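Local coordinates for extracellular subtilisin-like serine proteinase (Vibrio sp. PA-44, PDB 1S2N), which probably hydrolyses peptide bonds inside proteins as a secreted, calcium-binding subtilase, this chain being the catalytic part of a longer precursor, at residues A[36-41]-A[66-71]; A[72-77]-A[219-224]; A[12-17]-A[268-273]; A[197-202]-A[224-229]. All coordinates share one frame; numbering follows the deposited sequence.

Contact 1: residues A[36-41]-A[66-71]; sequences IDTGVN and DCNGHG
Thr-38, just past the end of strand 32-37, and Asp-66, in the loop before helix 70-79, join through a buried polar contact at the edge of the active site of this subtilisin-like fold. The Thr-38 hydroxyl links both parts of segment 66-71: OG1 donates to Asp-66 OD1 at 2.5 Å and accepts from Gly-71 N at 3.0 Å, the latter nearly straight at 158°. With OG1 set between the backbone N and the carbonyl carbon (chi1 63°), it faces the loop and the first turn of the helix together.

Asp-66 OD1 is gripped from two sides, since Asn-68 N, 3.2 Å away, reaches it from the face of the carboxylate opposite to that used by Thr-38. The bond closes an Asx turn, and a second follows where Asn-68 OD1 accepts from His-70 N; the Asn-68 ND2 is held by Cys-99 O. Lacking a side chain, Gly-71 lets its CA come within 3.2 Å of Gly-39 O in a CA-H...O contact.

The segments carry Asp-37 and His-70, both predicted members of the charge relay system; across the contact Asp-37 OD1 meets the CB of His-70, and it is fixed by Thr-38 N at 2.9 Å. Cys-67 ties the loop to Cys-99 by a disulfide, while Ile-36 lies between strands 90-95 and 123-127, and Asp-37 and Val-40 lean on helix 70-79.

Contact 2: residues A[72-77]-A[219-224]; sequences THVAGT and TSMATP. With PMS (phenylmethanesulfonic acid), chain F.
Pro-224 packs against Val-74 and Thr-77 where two helices of the subtilisin-like fold, 70-79 and 219-236, run side by side. Their local axes come within 8.4 Å and cross at -33°, pointing in broadly the same direction. The pyrrolidine ring of Pro-224 packs into this interface with two of its carbons: its CG lies 3.8 Å from Val-74 CB, and its CB comes 3.2 Å from Val-74 O. Thr-77 meets the same ring with CB and CG2, the methyl standing anti to the backbone N (chi1 -70° for OG1) and so turned to the proline.

One turn earlier Met-221 meets His-73 and Val-74. Its chain, bent at chi2 and chi3, crosses His-73 at about a right angle and brings CG to 3.9 Å from ND1 of that imidazole, while CE reaches Val-74 CG1 at 4.2 Å. Farther out, Lys-214 O takes the bond from His-73 NE2 and fixes how the ring is turned, and Val-74 also rests on Val-35 and Asp-37 of the central sheet.

Near the start of helix 219-236 lies Ser-220, the predicted nucleophile, here bonded covalently to the phenylmethanesulfonyl group. Asn-157 ND2 also binds this group, an arrangement consistent with the oxyanion hole of subtilisins. Within the same turn, Thr-219 O accepts from Thr-223 N and OG1 on opposite faces of its plane. At the serine itself, the sulfonyl oxygen O2S takes a hydrogen bond from Ser-220 N at 3.1 Å, bent to 136°.

Contact 3: residues A[12-17]-A[268-273]; sequences DQRNLP and LLYSLA. With CA (calcium ion), chain E.
The guanidinium of Arg-14 lies flat on the ring of Tyr-270, a stacked cation-pi pair that joins the N-terminal calcium loop to the C-terminal part of the chain. Its CZ sits over the middle of the ring, 3.5 Å from the centroid, and the two planes differ by 16°. Arg-14 gets there by bending at chi2 (-57°) and then running extended, so the side chain crosses that of the tyrosine at about a right angle while its flat end stays nearly parallel to the ring. NH1 is additionally held by Arg-252 O, which would limit sliding over the ring.

Apolar contact comes from Leu-272, whose CD1 touches Asp-12 CA at 3.4 Å and also its CB. The backbone of Asp-12 and Gln-13 runs past Tyr-270 CE1, with Gln-13 N near the plane of the ring at its edge.

Water supplies the polar links between the segments. One molecule donates to Asp-12 O at 2.7 Å and to Tyr-270 OH at 2.6 Å; a second donates to Gln-13 O and Leu-269 O. The tyrosine hydroxyl is also bonded to Asp-274.

Metal coordination holds segment 12-17 as well. Calcium is bound by Asp-12 OD2 at 2.3 Å, by Gln-13 OE1 at 2.4 Å and by a water, with Asp-9 O, Asp-19 OD2 and Asn-21 O among the remaining ligands. Asp-12 OD1 accepts from Asn-23 N. The Gln-13 NE2 donates to Asn-15 O and Pro-17 O, which fixes the rotation of its amide. The geometry suggests that calcium shapes the loop, while the stack and bridging waters join it to the C-terminal part.

Contact 4: residues A[197-202]-A[224-229]; sequences LFAPGS and PHVAGV
One face of the His-225 imidazole is overlapped by Pro-200 CB, where helix 219-236 packs across the end strand 197-200 of the parallel sheet in the subtilisin-like alpha/beta fold. Pro-200 CB stands 3.9 Å from the ring centroid and 16° off the normal, a CH-pi contact shifted toward the rim rather than centred. The strand and helix axes come within 8.1 Å of each other and run close to perpendicular, at 101°, and within these segments the helix meets the strand through the adjacent His-225 and Val-226.

The histidine reaches the proline because its CG is anti to the carbonyl carbon and beside the backbone N (chi1 -87°), which sends the ring back along the helix. ND1 is hydrogen-bonded to Met-221 O, one turn earlier, and this holds the imidazole in its orientation. Although Pro-200 O also lies near ND1, the angle is too poor for a hydrogen bond.

Next to this pair, the strand offers Ala-199 and Leu-197 to the helix while Phe-198 points away. The small side chain of Ala-199 fits between His-225 and Val-226, meeting the CB of His-225 at 4.1 Å. Val-226 also touches Val-176 of the adjoining strand 174-179, so the helix spans two strands, and Trp-6 and Ile-11 of helix 6-11 press on Pro-200. Val-226 CG1 is the methyl that faces the strand: it lies 3.7 Å from Ala-199 CB and 4.5 Å from Leu-197 CD2.

Contacts 1, 2 and 4 form a connected series through the fold: 1 and 2 touch and share helix 70-79, while 2 and 4 share Pro-224 and helix 219-236, their centres 8 Å apart. Contacts 1 and 4 both reach the central parallel sheet. Along the chain contact 1 closes before contact 2 opens, and contacts 2 and 4 interlock. The predicted triad thus assembles from strand 32-37 and the starts of the two helices. Contact 3 encloses all the others in sequence and lies on the opposite side of the chain's centre from contact 1, about 28 Å away between centres. It adjoins contact 4, with Leu-269 packed on helix 219-236.

Contact 1: residues A[36-41]-A[66-71]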
loop_
_atom_site.group_PDB
_atom_site.type_symbol
_atom_site.label_atom_id
_atom_site.label_comp_id
_atom_site.label_asym_id
_atom_site.label_seq_id
_atom_site.Cartn_x
_atom_site.Cartn_y
_atom_site.Cartn_z
ATOM N N ILE A 36 4.284 -7.936 -0.886
ATOM C CA ILE A 36 4.245 -8.948 -1.939
ATOM C C ILE A 36 4.557 -8.279 -3.277
ATOM O O ILE A 36 3.676 -7.696 -3.903
ATOM C CB ILE A 36 2.855 -9.624 -1.964
ATOM C CG1 ILE A 36 2.500 -10.181 -0.583
ATOM C CG2 ILE A 36 2.809 -10.740 -3.006
ATOM C CD1 ILE A 36 1.024 -10.383 -0.368
ATOM N N ASP A 37 5.821 -8.364 -3.696
ATOM C CA ASP A 37 6.349 -7.566 -4.808
ATOM C C ASP A 37 7.649 -8.185 -5.381
ATOM O O ASP A 37 7.823 -9.406 -5.364
ATOM C CB ASP A 37 6.581 -6.126 -4.309
ATOM C CG ASP A 37 6.225 -5.084 -5.341
ATOM O OD1 ASP A 37 6.925 -5.002 -6.366
ATOM O OD2 ASP A 37 5.260 -4.299 -5.215
ATOM N N THR A 38 8.568 -7.353 -5.868
ATOM C CA THR A 38 9.831 -7.838 -6.434
ATOM C C THR A 38 10.878 -8.159 -5.356
ATOM O O THR A 38 12.048 -8.409 -5.677
ATOM C CB THR A 38 10.429 -6.796 -7.420
ATOM O OG1 THR A 38 10.756 -5.586 -6.718
ATOM C CG2 THR A 38 9.417 -6.359 -8.474
ATOM N N GLY A 39 10.450 -8.171 -4.093
ATOM C CA GLY A 39 11.347 -8.285 -2.961
ATOM C C GLY A 39 11.576 -6.940 -2.297
ATOM O O GLY A 39 10.977 -5.940 -2.679
ATOM N N VAL A 40 12.439 -6.915 -1.288
ATOM C CA VAL A 40 12.864 -5.658 -0.668
ATOM C C VAL A 40 14.317 -5.740 -0.189
ATOM O O VAL A 40 14.781 -6.775 0.299
ATOM C CB VAL A 40 11.866 -5.161 0.452
ATOM C CG1 VAL A 40 11.078 -6.308 1.052
ATOM C CG2 VAL A 40 12.567 -4.358 1.545
ATOM N N ASN A 41 15.025 -4.628 -0.376
ATOM C CA ASN A 41 16.388 -4.451 0.098
ATOM C C ASN A 41 16.367 -4.300 1.606
ATOM O O ASN A 41 16.090 -3.222 2.115
ATOM C CB ASN A 41 16.986 -3.198 -0.559
ATOM C CG ASN A 41 18.462 -2.975 -0.227
ATOM O OD1 ASN A 41 19.061 -2.018 -0.713
ATOM N ND2 ASN A 41 19.046 -3.844 0.588
ATOM N N ASP A 66 15.644 -7.558 -3.221
ATOM C CA ASP A 66 15.081 -6.890 -4.394
ATOM C C ASP A 66 16.145 -6.609 -5.452
ATOM O O ASP A 66 17.173 -6.015 -5.140
ATOM C CB ASP A 66 14.475 -5.572 -3.941
ATOM C CG ASP A 66 13.593 -4.920 -4.993
ATOM O OD1 ASP A 66 13.146 -5.598 -5.941
ATOM O OD2 ASP A 66 13.283 -3.714 -4.932
ATOM N N CYS A 67 15.898 -7.015 -6.697
ATOM C CA CYS A 67 16.795 -6.697 -7.822
ATOM C C CYS A 67 16.069 -5.974 -8.962
ATOM O O CYS A 67 16.571 -5.920 -10.076
ATOM C CB CYS A 67 17.479 -7.961 -8.352
ATOM S SG CYS A 67 16.325 -9.269 -8.776
ATOM N N ASN A 68 14.909 -5.396 -8.662
ATOM C CA ASN A 68 14.148 -4.571 -9.612
ATOM C C ASN A 68 14.038 -3.120 -9.147
ATOM O O ASN A 68 14.263 -2.194 -9.929
ATOM C CB ASN A 68 12.740 -5.156 -9.787
ATOM C CG ASN A 68 11.845 -4.306 -10.688
ATOM O OD1 ASN A 68 11.034 -3.527 -10.205
ATOM N ND2 ASN A 68 11.982 -4.471 -11.996
ATOM N N GLY A 69 13.668 -2.941 -7.878
ATOM C CA GLY A 69 13.494 -1.631 -7.271
ATOM C C GLY A 69 12.092 -1.396 -6.724
ATOM O O GLY A 69 11.929 -0.733 -5.710
ATOM N N HIS A 70 11.084 -1.948 -7.397
ATOM C CA HIS A 70 9.682 -1.609 -7.142
ATOM C C HIS A 70 9.263 -1.970 -5.726
ATOM O O HIS A 70 8.696 -1.146 -5.030
ATOM C CB HIS A 70 8.747 -2.252 -8.174
ATOM C CG HIS A 70 8.571 -1.431 -9.416
ATOM N ND1 HIS A 70 7.759 -0.320 -9.462
ATOM C CD2 HIS A 70 9.106 -1.555 -10.653
ATOM C CE1 HIS A 70 7.803 0.207 -10.673
ATOM N NE2 HIS A 70 8.615 -0.524 -11.414
ATOM N N GLY A 71 9.571 -3.193 -5.301
ATOM C CA GLY A 71 9.208 -3.675 -3.981
ATOM C C GLY A 71 9.918 -2.988 -2.831
ATOM O O GLY A 71 9.384 -2.923 -1.727
#

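Contact 2: residues A[72-77]-A[219-224]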
loop_
_atom_site.group_PDB
_atom_site.type_symbol
_atom_site.label_atom_id
_atom_site.label_comp_id
_atom_site.label_asym_id
_atom_site.label_seq_id
_atom_site.Cartn_x
_atom_site.Cartn_y
_atom_site.Cartn_z
ATOM N N THR A 72 11.126 -2.493 -3.080
ATOM C CA THR A 72 11.846 -1.686 -2.101
ATOM C C THR A 72 11.177 -0.323 -1.965
ATOM O O THR A 72 11.068 0.222 -0.866
ATOM C CB THR A 72 13.297 -1.503 -2.544
ATOM O OG1 THR A 72 13.964 -2.773 -2.548
ATOM C CG2 THR A 72 14.082 -0.658 -1.544
ATOM N N HIS A 73 10.734 0.211 -3.099
ATOM C CA HIS A 73 10.075 1.508 -3.172
ATOM C C HIS A 73 8.764 1.487 -2.385
ATOM O O HIS A 73 8.546 2.367 -1.546
ATOM C CB HIS A 73 9.828 1.878 -4.638
ATOM C CG HIS A 73 9.702 3.348 -4.896
ATOM N ND1 HIS A 73 8.486 3.997 -4.929
ATOM C CD2 HIS A 73 10.636 4.287 -5.184
ATOM C CE1 HIS A 73 8.678 5.274 -5.204
ATOM N NE2 HIS A 73 9.975 5.477 -5.358
ATOM N N VAL A 74 7.919 0.475 -2.625
ATOM C CA VAL A 74 6.630 0.397 -1.942
ATOM C C VAL A 74 6.842 0.091 -0.461
ATOM O O VAL A 74 6.087 0.566 0.379
ATOM C CB VAL A 74 5.566 -0.588 -2.602
ATOM C CG1 VAL A 74 5.823 -0.831 -4.082
ATOM C CG2 VAL A 74 5.443 -1.900 -1.851
ATOM N N ALA A 75 7.877 -0.676 -0.141
ATOM C CA ALA A 75 8.211 -0.964 1.256
ATOM C C ALA A 75 8.714 0.286 1.971
ATOM O O ALA A 75 8.522 0.431 3.172
ATOM C CB ALA A 75 9.246 -2.071 1.345
ATOM N N GLY A 76 9.356 1.181 1.228
ATOM C CA GLY A 76 9.852 2.431 1.764
ATOM C C GLY A 76 8.731 3.417 2.040
ATOM O O GLY A 76 8.824 4.236 2.960
ATOM N N THR A 77 7.667 3.343 1.243
ATOM C CA THR A 77 6.511 4.225 1.399
ATOM C C THR A 77 5.675 3.784 2.598
ATOM O O THR A 77 5.063 4.612 3.257
ATOM C CB THR A 77 5.654 4.221 0.109
ATOM O OG1 THR A 77 6.349 4.891 -0.949
ATOM C CG2 THR A 77 4.377 5.041 0.283
ATOM N N THR A 219 -0.280 3.353 -9.266
ATOM C CA THR A 219 -1.153 2.924 -8.173
ATOM C C THR A 219 -0.375 2.059 -7.186
ATOM O O THR A 219 -0.819 1.834 -6.063
ATOM C CB THR A 219 -2.383 2.142 -8.706
ATOM O OG1 THR A 219 -1.984 1.183 -9.696
ATOM C CG2 THR A 219 -3.346 3.061 -9.451
ATOM N N SER A 220 0.781 1.567 -7.626
ATOM C CA SER A 220 1.712 0.828 -6.779
ATOM C C SER A 220 2.346 1.689 -5.719
ATOM O O SER A 220 2.761 1.167 -4.683
ATOM C CB SER A 220 2.837 0.238 -7.619
ATOM O OG SER A 220 2.345 -0.805 -8.446
ATOM N N MET A 221 2.475 2.986 -6.000
ATOM C CA MET A 221 2.995 3.942 -5.023
ATOM C C MET A 221 1.873 4.441 -4.108
ATOM O O MET A 221 2.120 4.844 -2.973
ATOM C CB MET A 221 3.649 5.129 -5.731
ATOM C CG MET A 221 4.987 4.828 -6.390
ATOM S SD MET A 221 4.892 3.676 -7.761
ATOM C CE MET A 221 5.551 2.217 -7.010
ATOM N N ALA A 222 0.644 4.417 -4.617
ATOM C CA ALA A 222 -0.531 4.806 -3.845
ATOM C C ALA A 222 -0.880 3.789 -2.762
ATOM O O ALA A 222 -1.227 4.157 -1.644
ATOM C CB ALA A 222 -1.732 5.009 -4.779
ATOM N N THR A 223 -0.780 2.517 -3.115
ATOM C CA THR A 223 -1.198 1.413 -2.266
ATOM C C THR A 223 -0.452 1.339 -0.931
ATOM O O THR A 223 -1.096 1.172 0.102
ATOM C CB THR A 223 -1.067 0.088 -3.046
ATOM O OG1 THR A 223 -1.871 0.158 -4.231
ATOM C CG2 THR A 223 -1.663 -1.080 -2.265
ATOM N N PRO A 224 0.882 1.437 -0.939
ATOM C CA PRO A 224 1.662 1.415 0.305
ATOM C C PRO A 224 1.385 2.587 1.224
ATOM O O PRO A 224 1.629 2.454 2.417
ATOM C CB PRO A 224 3.116 1.459 -0.184
ATOM C CG PRO A 224 3.047 2.034 -1.550
ATOM C CD PRO A 224 1.767 1.530 -2.114
HETATM C C PMS F . 2.565 -1.891 -11.800
HETATM S S PMS F . 2.958 -0.696 -10.461
HETATM C C1 PMS F . 1.115 -2.347 -11.771
HETATM C C2 PMS F . 0.530 -2.739 -12.978
HETATM C C3 PMS F . -0.796 -3.172 -13.016
HETATM C C4 PMS F . -1.543 -3.219 -11.844
HETATM C C5 PMS F . -0.966 -2.833 -10.638
HETATM C C6 PMS F . 0.357 -2.398 -10.596
HETATM O O2S PMS F . 1.502 0.371 -10.409
HETATM O O1S PMS F . 4.184 0.349 -10.736
#

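Contact 3: residues A[12-17]-A[268-273]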
loop_
_atom_site.group_PDB
_atom_site.type_symbol
_atom_site.label_atom_id
_atom_site.label_comp_id
_atom_site.label_asym_id
_atom_site.label_seq_id
_atom_site.Cartn_x
_atom_site.Cartn_y
_atom_site.Cartn_z
ATOM N N ASP A 12 -2.173 13.652 6.035
ATOM C CA ASP A 12 -2.404 14.091 7.417
ATOM C C ASP A 12 -3.312 15.321 7.525
ATOM O O ASP A 12 -3.486 15.868 8.614
ATOM C CB ASP A 12 -1.069 14.351 8.138
ATOM C CG ASP A 12 -0.480 15.712 7.817
ATOM O OD1 ASP A 12 0.230 16.279 8.674
ATOM O OD2 ASP A 12 -0.674 16.313 6.739
ATOM N N GLN A 13 -3.876 15.749 6.393
ATOM C CA GLN A 13 -4.765 16.910 6.341
ATOM C C GLN A 13 -5.945 16.698 5.384
ATOM O O GLN A 13 -5.937 15.801 4.544
ATOM C CB GLN A 13 -3.982 18.179 5.955
ATOM C CG GLN A 13 -3.141 18.074 4.674
ATOM C CD GLN A 13 -2.242 19.292 4.462
ATOM O OE1 GLN A 13 -1.119 19.332 4.963
ATOM N NE2 GLN A 13 -2.727 20.272 3.712
ATOM N N ARG A 14 -6.955 17.550 5.524
ATOM C CA ARG A 14 -8.175 17.456 4.738
ATOM C C ARG A 14 -8.046 18.178 3.416
ATOM O O ARG A 14 -8.435 17.635 2.390
ATOM C CB ARG A 14 -9.366 18.041 5.512
ATOM C CG ARG A 14 -9.752 17.250 6.759
ATOM C CD ARG A 14 -10.087 15.794 6.482
ATOM N NE ARG A 14 -10.480 15.061 7.681
ATOM C CZ ARG A 14 -10.721 13.748 7.710
ATOM N NH1 ARG A 14 -10.626 13.026 6.604
ATOM N NH2 ARG A 14 -11.069 13.155 8.847
ATOM N N ASN A 15 -7.514 19.396 3.438
ATOM C CA ASN A 15 -7.496 20.250 2.249
ATOM C C ASN A 15 -6.109 20.717 1.842
ATOM O O ASN A 15 -5.196 20.804 2.663
ATOM C CB ASN A 15 -8.365 21.494 2.472
ATOM C CG ASN A 15 -9.823 21.152 2.734
ATOM O OD1 ASN A 15 -10.479 20.515 1.908
ATOM N ND2 ASN A 15 -10.335 21.577 3.885
ATOM N N LEU A 16 -5.977 21.025 0.553
ATOM C CA LEU A 16 -4.881 21.841 0.052
ATOM C C LEU A 16 -5.100 23.257 0.592
ATOM O O LEU A 16 -6.249 23.629 0.854
ATOM C CB LEU A 16 -4.872 21.823 -1.483
ATOM C CG LEU A 16 -4.658 20.441 -2.121
ATOM C CD1 LEU A 16 -4.769 20.499 -3.647
ATOM C CD2 LEU A 16 -3.321 19.846 -1.708
ATOM N N PRO A 17 -4.039 24.050 0.772
ATOM C CA PRO A 17 -2.681 23.724 0.322
ATOM C C PRO A 17 -1.883 22.865 1.297
ATOM O O PRO A 17 -2.173 22.806 2.498
ATOM C CB PRO A 17 -2.021 25.099 0.201
ATOM C CG PRO A 17 -2.735 25.974 1.211
ATOM C CD PRO A 17 -4.083 25.347 1.473
ATOM N N LEU A 268 -10.245 10.155 0.025
ATOM C CA LEU A 268 -8.800 10.297 -0.025
ATOM C C LEU A 268 -8.213 9.814 1.288
ATOM O O LEU A 268 -8.737 10.112 2.353
ATOM C CB LEU A 268 -8.433 11.756 -0.290
ATOM C CG LEU A 268 -6.954 12.130 -0.410
ATOM C CD1 LEU A 268 -6.269 11.418 -1.579
ATOM C CD2 LEU A 268 -6.828 13.636 -0.554
ATOM N N LEU A 269 -7.122 9.059 1.205
ATOM C CA LEU A 269 -6.433 8.522 2.381
ATOM C C LEU A 269 -6.212 9.615 3.425
ATOM O O LEU A 269 -5.724 10.695 3.094
ATOM C CB LEU A 269 -5.081 7.949 1.968
ATOM C CG LEU A 269 -4.506 6.701 2.635
ATOM C CD1 LEU A 269 -3.015 6.912 2.846
ATOM C CD2 LEU A 269 -5.182 6.300 3.936
ATOM N N TYR A 270 -6.609 9.333 4.662
ATOM C CA TYR A 270 -6.365 10.211 5.804
ATOM C C TYR A 270 -5.802 9.358 6.933
ATOM O O TYR A 270 -6.349 8.307 7.254
ATOM C CB TYR A 270 -7.659 10.906 6.245
ATOM C CG TYR A 270 -7.479 11.962 7.320
ATOM C CD1 TYR A 270 -6.812 13.153 7.050
ATOM C CD2 TYR A 270 -7.991 11.775 8.600
ATOM C CE1 TYR A 270 -6.648 14.127 8.029
ATOM C CE2 TYR A 270 -7.835 12.740 9.589
ATOM C CZ TYR A 270 -7.162 13.912 9.300
ATOM O OH TYR A 270 -7.007 14.866 10.280
ATOM N N SER A 271 -4.726 9.832 7.549
ATOM C CA SER A 271 -3.885 8.999 8.398
ATOM C C SER A 271 -4.142 9.166 9.899
ATOM O O SER A 271 -3.622 8.397 10.698
ATOM C CB SER A 271 -2.413 9.296 8.092
ATOM O OG SER A 271 -2.018 10.537 8.656
ATOM N N LEU A 272 -4.942 10.161 10.276
ATOM C CA LEU A 272 -5.149 10.504 11.681
ATOM C C LEU A 272 -6.537 10.075 12.123
ATOM O O LEU A 272 -7.401 9.811 11.289
ATOM C CB LEU A 272 -4.956 12.007 11.895
ATOM C CG LEU A 272 -3.498 12.479 11.860
ATOM C CD1 LEU A 272 -3.037 12.692 10.459
ATOM C CD2 LEU A 272 -3.315 13.761 12.641
ATOM N N ALA A 273 -6.727 9.988 13.438
ATOM C CA ALA A 273 -8.013 9.634 14.019
ATOM C C ALA A 273 -8.849 10.903 14.137
ATOM O O ALA A 273 -8.761 11.662 15.114
ATOM C CB ALA A 273 -7.827 8.950 15.361
HETATM CA CA CA E . 0.614 18.099 6.033
HETATM O O HOH W 1 -5.446 16.982 10.152
HETATM O O HOH W 2 -0.131 18.968 8.314
HETATM O O HOH W 3 -6.652 13.502 3.128
#

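Contact 4: residues A[197-202]-A[224-229]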
loop_
_atom_site.group_PDB
_atom_site.type_symbol
_atom_site.label_atom_id
_atom_site.label_comp_id
_atom_site.label_asym_id
_atom_site.label_seq_id
_atom_site.Cartn_x
_atom_site.Cartn_y
_atom_site.Cartn_z
ATOM N N LEU A 197 -10.682 3.598 -2.410
ATOM C CA LEU A 197 -10.199 4.950 -2.120
ATOM C C LEU A 197 -8.977 5.360 -2.930
ATOM O O LEU A 197 -8.348 4.543 -3.592
ATOM C CB LEU A 197 -9.924 5.130 -0.617
ATOM C CG LEU A 197 -8.570 4.712 -0.044
ATOM C CD1 LEU A 197 -8.382 5.253 1.360
ATOM C CD2 LEU A 197 -8.456 3.202 -0.042
ATOM N N PHE A 198 -8.654 6.647 -2.851
ATOM C CA PHE A 198 -7.494 7.226 -3.516
ATOM C C PHE A 198 -6.399 7.498 -2.496
ATOM O O PHE A 198 -6.670 7.686 -1.320
ATOM C CB PHE A 198 -7.870 8.547 -4.189
ATOM C CG PHE A 198 -8.703 8.389 -5.424
ATOM C CD1 PHE A 198 -10.071 8.642 -5.394
ATOM C CD2 PHE A 198 -8.121 7.998 -6.618
ATOM C CE1 PHE A 198 -10.843 8.502 -6.536
ATOM C CE2 PHE A 198 -8.886 7.842 -7.764
ATOM C CZ PHE A 198 -10.249 8.096 -7.725
ATOM N N ALA A 199 -5.159 7.528 -2.970
ATOM C CA ALA A 199 -4.008 7.920 -2.165
ATOM C C ALA A 199 -2.906 8.439 -3.089
ATOM O O ALA A 199 -2.922 8.137 -4.285
ATOM C CB ALA A 199 -3.513 6.739 -1.345
ATOM N N PRO A 200 -1.968 9.228 -2.560
ATOM C CA PRO A 200 -0.846 9.735 -3.362
ATOM C C PRO A 200 -0.083 8.632 -4.076
ATOM O O PRO A 200 0.446 7.748 -3.415
ATOM C CB PRO A 200 0.047 10.401 -2.316
ATOM C CG PRO A 200 -0.910 10.851 -1.266
ATOM C CD PRO A 200 -1.913 9.737 -1.178
ATOM N N GLY A 201 -0.065 8.671 -5.404
ATOM C CA GLY A 201 0.705 7.727 -6.200
ATOM C C GLY A 201 1.511 8.329 -7.346
ATOM O O GLY A 201 2.281 7.617 -7.984
ATOM N N SER A 202 1.343 9.621 -7.610
ATOM C CA SER A 202 2.080 10.294 -8.674
ATOM C C SER A 202 3.303 10.990 -8.084
ATOM O O SER A 202 3.191 11.722 -7.103
ATOM C CB SER A 202 1.197 11.318 -9.382
ATOM O OG SER A 202 0.461 10.716 -10.415
ATOM N N PRO A 224 0.882 1.437 -0.939
ATOM C CA PRO A 224 1.662 1.415 0.305
ATOM C C PRO A 224 1.385 2.587 1.224
ATOM O O PRO A 224 1.629 2.454 2.417
ATOM C CB PRO A 224 3.116 1.459 -0.184
ATOM C CG PRO A 224 3.047 2.034 -1.550
ATOM C CD PRO A 224 1.767 1.530 -2.114
ATOM N N HIS A 225 0.918 3.707 0.682
ATOM C CA HIS A 225 0.473 4.826 1.509
ATOM C C HIS A 225 -0.645 4.353 2.441
ATOM O O HIS A 225 -0.590 4.589 3.658
ATOM C CB HIS A 225 -0.018 6.003 0.651
ATOM C CG HIS A 225 1.065 6.950 0.226
ATOM N ND1 HIS A 225 1.781 6.789 -0.942
ATOM C CD2 HIS A 225 1.523 8.090 0.793
ATOM C CE1 HIS A 225 2.647 7.779 -1.064
ATOM N NE2 HIS A 225 2.509 8.584 -0.025
ATOM N N VAL A 226 -1.640 3.663 1.877
ATOM C CA VAL A 226 -2.786 3.196 2.671
ATOM C C VAL A 226 -2.452 1.951 3.519
ATOM O O VAL A 226 -3.007 1.786 4.602
ATOM C CB VAL A 226 -4.139 3.052 1.841
ATOM C CG1 VAL A 226 -4.016 3.566 0.412
ATOM C CG2 VAL A 226 -4.680 1.645 1.845
ATOM N N ALA A 227 -1.547 1.094 3.043
ATOM C CA ALA A 227 -1.020 0.003 3.868
ATOM C C ALA A 227 -0.310 0.577 5.089
ATOM O O ALA A 227 -0.400 0.035 6.177
ATOM C CB ALA A 227 -0.061 -0.866 3.066
ATOM N N GLY A 228 0.379 1.693 4.891
ATOM C CA GLY A 228 1.074 2.377 5.957
ATOM C C GLY A 228 0.120 2.891 7.009
ATOM O O GLY A 228 0.402 2.752 8.196
ATOM N N VAL A 229 -1.014 3.457 6.597
ATOM C CA VAL A 229 -1.977 3.947 7.585
ATOM C C VAL A 229 -2.780 2.791 8.177
ATOM O O VAL A 229 -3.270 2.902 9.290
ATOM C CB VAL A 229 -2.891 5.136 7.109
ATOM C CG1 VAL A 229 -2.337 5.823 5.882
ATOM C CG2 VAL A 229 -4.345 4.718 6.889
#